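Local coordinates for CHAD domain protein (Streptomyces chartreusis, PDB 6RN5) that probably binds polyphosphate, as a phosin built on the all-helical CHAD domain, and binds copper ions, at residues A[311-314]-A[315-318]; A[350-353]-A[354-357]. All blocks are in the same frame, centred on the assembly; numbering follows the deposited sequence.

Contact 1: A[311-314]-A[315-318]; sequences GQAL and NRHR. With SO4 (sulfate ion), chain F.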
# COMPACT_ATOMS: atom_id res chain seq x y z
N GLY A 311 -14.69 -18.03 5.40
CA GLY A 311 -15.83 -17.32 4.86
C GLY A 311 -15.82 -15.82 5.13
O GLY A 311 -16.16 -15.03 4.27
N GLN A 312 -15.38 -15.42 6.32
CA GLN A 312 -15.20 -14.00 6.66
C GLN A 312 -14.16 -13.37 5.76
O GLN A 312 -14.36 -12.30 5.28
CB GLN A 312 -14.77 -13.85 8.10
CG GLN A 312 -15.82 -14.30 9.10
CD GLN A 312 -17.08 -13.46 9.02
OE1 GLN A 312 -17.02 -12.25 8.84
NE2 GLN A 312 -18.24 -14.10 9.18
N ALA A 313 -13.05 -14.05 5.55
CA ALA A 313 -12.01 -13.51 4.73
C ALA A 313 -12.51 -13.32 3.30
O ALA A 313 -12.18 -12.33 2.69
CB ALA A 313 -10.82 -14.40 4.76
N LEU A 314 -13.32 -14.25 2.79
CA LEU A 314 -13.85 -14.05 1.43
C LEU A 314 -14.90 -12.93 1.35
O LEU A 314 -15.02 -12.28 0.32
CB LEU A 314 -14.42 -15.33 0.86
CG LEU A 314 -13.37 -16.44 0.75
CD1 LEU A 314 -13.99 -17.78 0.32
CD2 LEU A 314 -12.23 -16.05 -0.14
N ASN A 315 -15.65 -12.66 2.42
CA ASN A 315 -16.53 -11.48 2.40
C ASN A 315 -15.74 -10.16 2.38
O ASN A 315 -16.14 -9.20 1.75
CB ASN A 315 -17.49 -11.45 3.59
CG ASN A 315 -18.57 -12.53 3.54
OD1 ASN A 315 -18.87 -13.14 2.49
ND2 ASN A 315 -19.17 -12.77 4.70
N ARG A 316 -14.62 -10.11 3.08
CA ARG A 316 -13.83 -8.91 3.08
C ARG A 316 -13.23 -8.73 1.70
O ARG A 316 -13.14 -7.62 1.20
CB ARG A 316 -12.78 -8.95 4.19
CG ARG A 316 -13.41 -8.56 5.54
CD ARG A 316 -12.90 -9.37 6.72
NE ARG A 316 -11.44 -9.38 6.83
CZ ARG A 316 -10.69 -10.45 7.17
NH1 ARG A 316 -11.24 -11.63 7.43
NH2 ARG A 316 -9.37 -10.32 7.24
N HIS A 317 -12.83 -9.84 1.09
CA HIS A 317 -12.30 -9.83 -0.26
C HIS A 317 -13.29 -9.16 -1.22
O HIS A 317 -12.97 -8.28 -1.99
CB HIS A 317 -11.96 -11.25 -0.69
CG HIS A 317 -11.29 -11.34 -2.02
ND1 HIS A 317 -11.93 -11.04 -3.19
CD2 HIS A 317 -10.03 -11.70 -2.37
CE1 HIS A 317 -11.10 -11.22 -4.21
NE2 HIS A 317 -9.95 -11.63 -3.74
N ARG A 318 -14.52 -9.61 -1.16
CA ARG A 318 -15.56 -9.14 -2.02
C ARG A 318 -15.89 -7.68 -1.72
O ARG A 318 -15.99 -6.89 -2.64
CB ARG A 318 -16.80 -10.03 -1.84
CG ARG A 318 -17.86 -9.86 -2.91
CD ARG A 318 -18.87 -8.80 -2.57
NE ARG A 318 -19.60 -9.10 -1.34
CZ ARG A 318 -20.85 -9.59 -1.29
NH1 ARG A 318 -21.55 -9.86 -2.40
NH2 ARG A 318 -21.40 -9.78 -0.11
S SO4 F . -24.69 -11.88 -1.36
O1 SO4 F . -26.03 -12.52 -1.41
O2 SO4 F . -24.23 -11.82 0.04
O3 SO4 F . -23.66 -12.63 -2.18
O4 SO4 F . -24.87 -10.48 -1.82
O HOH W 1 -17.97 -15.47 2.51

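Contact 2: A[350-353]-A[354-357]; sequences DQRH and EVEA. With CU (copper (II) ion), chain C.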
# COMPACT_ATOMS: atom_id res chain seq x y z
N ASP A 350 -5.57 1.38 -1.23
CA ASP A 350 -5.87 0.83 0.07
C ASP A 350 -6.81 -0.39 0.02
O ASP A 350 -6.54 -1.44 0.64
CB ASP A 350 -6.54 1.92 0.95
CG ASP A 350 -6.79 1.43 2.34
OD1 ASP A 350 -5.78 1.29 3.06
OD2 ASP A 350 -7.96 1.17 2.70
N GLN A 351 -7.91 -0.26 -0.71
CA GLN A 351 -8.89 -1.34 -0.74
C GLN A 351 -8.35 -2.52 -1.56
O GLN A 351 -8.64 -3.67 -1.25
CB GLN A 351 -10.25 -0.83 -1.25
CG GLN A 351 -10.84 0.23 -0.31
CD GLN A 351 -11.18 -0.38 1.03
OE1 GLN A 351 -12.02 -1.29 1.10
NE2 GLN A 351 -10.46 0.05 2.09
N ARG A 352 -7.51 -2.26 -2.56
CA ARG A 352 -6.86 -3.37 -3.26
C ARG A 352 -5.86 -4.07 -2.35
O ARG A 352 -5.69 -5.30 -2.43
CB ARG A 352 -6.18 -2.90 -4.54
CG ARG A 352 -7.13 -2.45 -5.61
CD ARG A 352 -8.21 -3.49 -5.90
NE ARG A 352 -7.73 -4.84 -6.24
CZ ARG A 352 -8.53 -5.87 -6.54
NH1 ARG A 352 -9.85 -5.76 -6.53
NH2 ARG A 352 -8.01 -7.04 -6.87
N HIS A 353 -5.22 -3.31 -1.44
CA HIS A 353 -4.36 -3.93 -0.43
C HIS A 353 -5.15 -4.80 0.52
O HIS A 353 -4.66 -5.84 0.91
CB HIS A 353 -3.46 -2.91 0.33
CG HIS A 353 -2.56 -2.13 -0.58
ND1 HIS A 353 -2.06 -2.66 -1.76
CD2 HIS A 353 -2.08 -0.86 -0.50
CE1 HIS A 353 -1.32 -1.75 -2.36
NE2 HIS A 353 -1.30 -0.66 -1.62
N GLU A 354 -6.37 -4.39 0.87
CA GLU A 354 -7.26 -5.23 1.68
C GLU A 354 -7.69 -6.48 0.89
O GLU A 354 -7.87 -7.52 1.46
CB GLU A 354 -8.50 -4.47 2.12
CG GLU A 354 -8.24 -3.29 3.06
CD GLU A 354 -7.91 -3.70 4.51
OE1 GLU A 354 -8.07 -4.89 4.87
OE2 GLU A 354 -7.49 -2.83 5.31
N VAL A 355 -7.84 -6.40 -0.43
CA VAL A 355 -8.20 -7.62 -1.21
C VAL A 355 -7.09 -8.66 -1.03
O VAL A 355 -7.35 -9.79 -0.65
CB VAL A 355 -8.50 -7.31 -2.70
CG1 VAL A 355 -8.61 -8.60 -3.54
CG2 VAL A 355 -9.77 -6.50 -2.83
N GLU A 356 -5.85 -8.25 -1.27
CA GLU A 356 -4.69 -9.10 -1.04
C GLU A 356 -4.58 -9.62 0.39
O GLU A 356 -4.39 -10.80 0.60
CB GLU A 356 -3.40 -8.37 -1.43
CG GLU A 356 -3.02 -8.54 -2.91
CD GLU A 356 -2.65 -9.99 -3.30
OE1 GLU A 356 -1.80 -10.64 -2.65
OE2 GLU A 356 -3.23 -10.51 -4.29
N ALA A 357 -4.74 -8.77 1.38
CA ALA A 357 -4.75 -9.29 2.74
C ALA A 357 -5.86 -10.31 2.93
O ALA A 357 -5.68 -11.33 3.61
CB ALA A 357 -4.87 -8.16 3.78
CU CU C . -0.87 1.76 -1.19

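Contact 1: A[311-314]-A[315-318]
Asn315 N donates to Gly311 O at 3.0 Å, and a water ties the same pair together a second time. The water donates to both Gly311 O and Asn315 OD1, so the carbonyl oxygen takes two donors. The amide carbon lies beside the backbone N (chi1 -69°), which turns the group back toward Gly311 O. Arg281 NE also donates to OD1. The helix ladder continues with Arg316 N to Gln312 O, His317 N to Ala313 O and Arg318 N to Leu314 O. The Arg318 guanidinium reaches a sulfate with SO4 O4 at its edge. Its bonds are weak: NH1 to SO4 O4 is 3.4 Å, and NH2 to SO4 O2 is 3.5 Å. Replacing Arg318 with a leucine would remove these donors and would probably leave the sulfate held less firmly, with Arg281 still bonded to it. Arg316 curls back along the helix, where NH1 comes obliquely to Ala313 CA at 3.4 Å. Helix 305-331 is covered here by two helices. Ala313 packs on Ala361 and Leu314 on Phe362 of helix 338-366. Leu314 also meets Trp277 and Val280 of helix 274-295, and the His317 ring stacks on Trp277.

Contact 2: A[350-353]-A[354-357]
Asp350 O accepts Glu354 N at 3.0 Å, and the aliphatic part of the Glu354 side chain leans over that carbonyl, with CG 3.5 Å from Asp350 O. Asp350 OD2 takes Gln351 NE2 at 2.8 Å on its anti side and also forms a salt bridge with Arg118. Glu354 OE2 has a long, weak ion pair with the same arginine, whose charge probably eases the nearness of the two carboxylates.

Gln351 O accepts Val355 N. The Gln351 side-chain amide crosses the Glu354 side chain at an angle, the amide and carboxylate planes 32° apart, and NE2 approaches Glu354 CG. Arg111 donates to OE1, so both ends of this buried amide are held.

Arg352 O accepts Glu356 N in a nearly straight bond (172°). Successive bends along the arginine side chain bring its guanidinium beside Val355. The two valine methyls lie over one guanidinium face: CG1 is 3.7 Å from Arg352 NH2, and CG2 is 3.8 Å from Arg352 NH1. NH2 makes salt bridges to Asp274 and to a sulfate.

His353 O accepts Ala357 N. The His353 CG stands beside the backbone N (chi1 -59°), and NE2 binds copper at 2.5 Å. The metal sits off to the CD2 side of the ring, 3.0 Å from His353 CD2. His353 NE2 of the second subunit binds the same ion. This is a two-histidine metal bridge between subunits, carried on the last helix of the chain, 338-366.

Contacts 1 and 2 lie on consecutive helices, 305-331 and 338-366, with centres about 11 Å apart. They touch: His317 NE2 of contact 1 packs on Val355 CG1 of contact 2 at 3.3 Å. Two outside residues also join them. Arg359 donates to His317 and pairs with Glu356, while Asp274 touches His317 and pairs with Arg352. The copper site formed by His262, His271 and His348 lies nearer contact 2: its ion is about 4 Å from the Arg352 side chain. The His317 side chain is about 8 Å from that of His271. Each contact has an arginine at a sulfate. These ions probably come from the crystallisation liquor, but such sites would be consistent with polyphosphate binding.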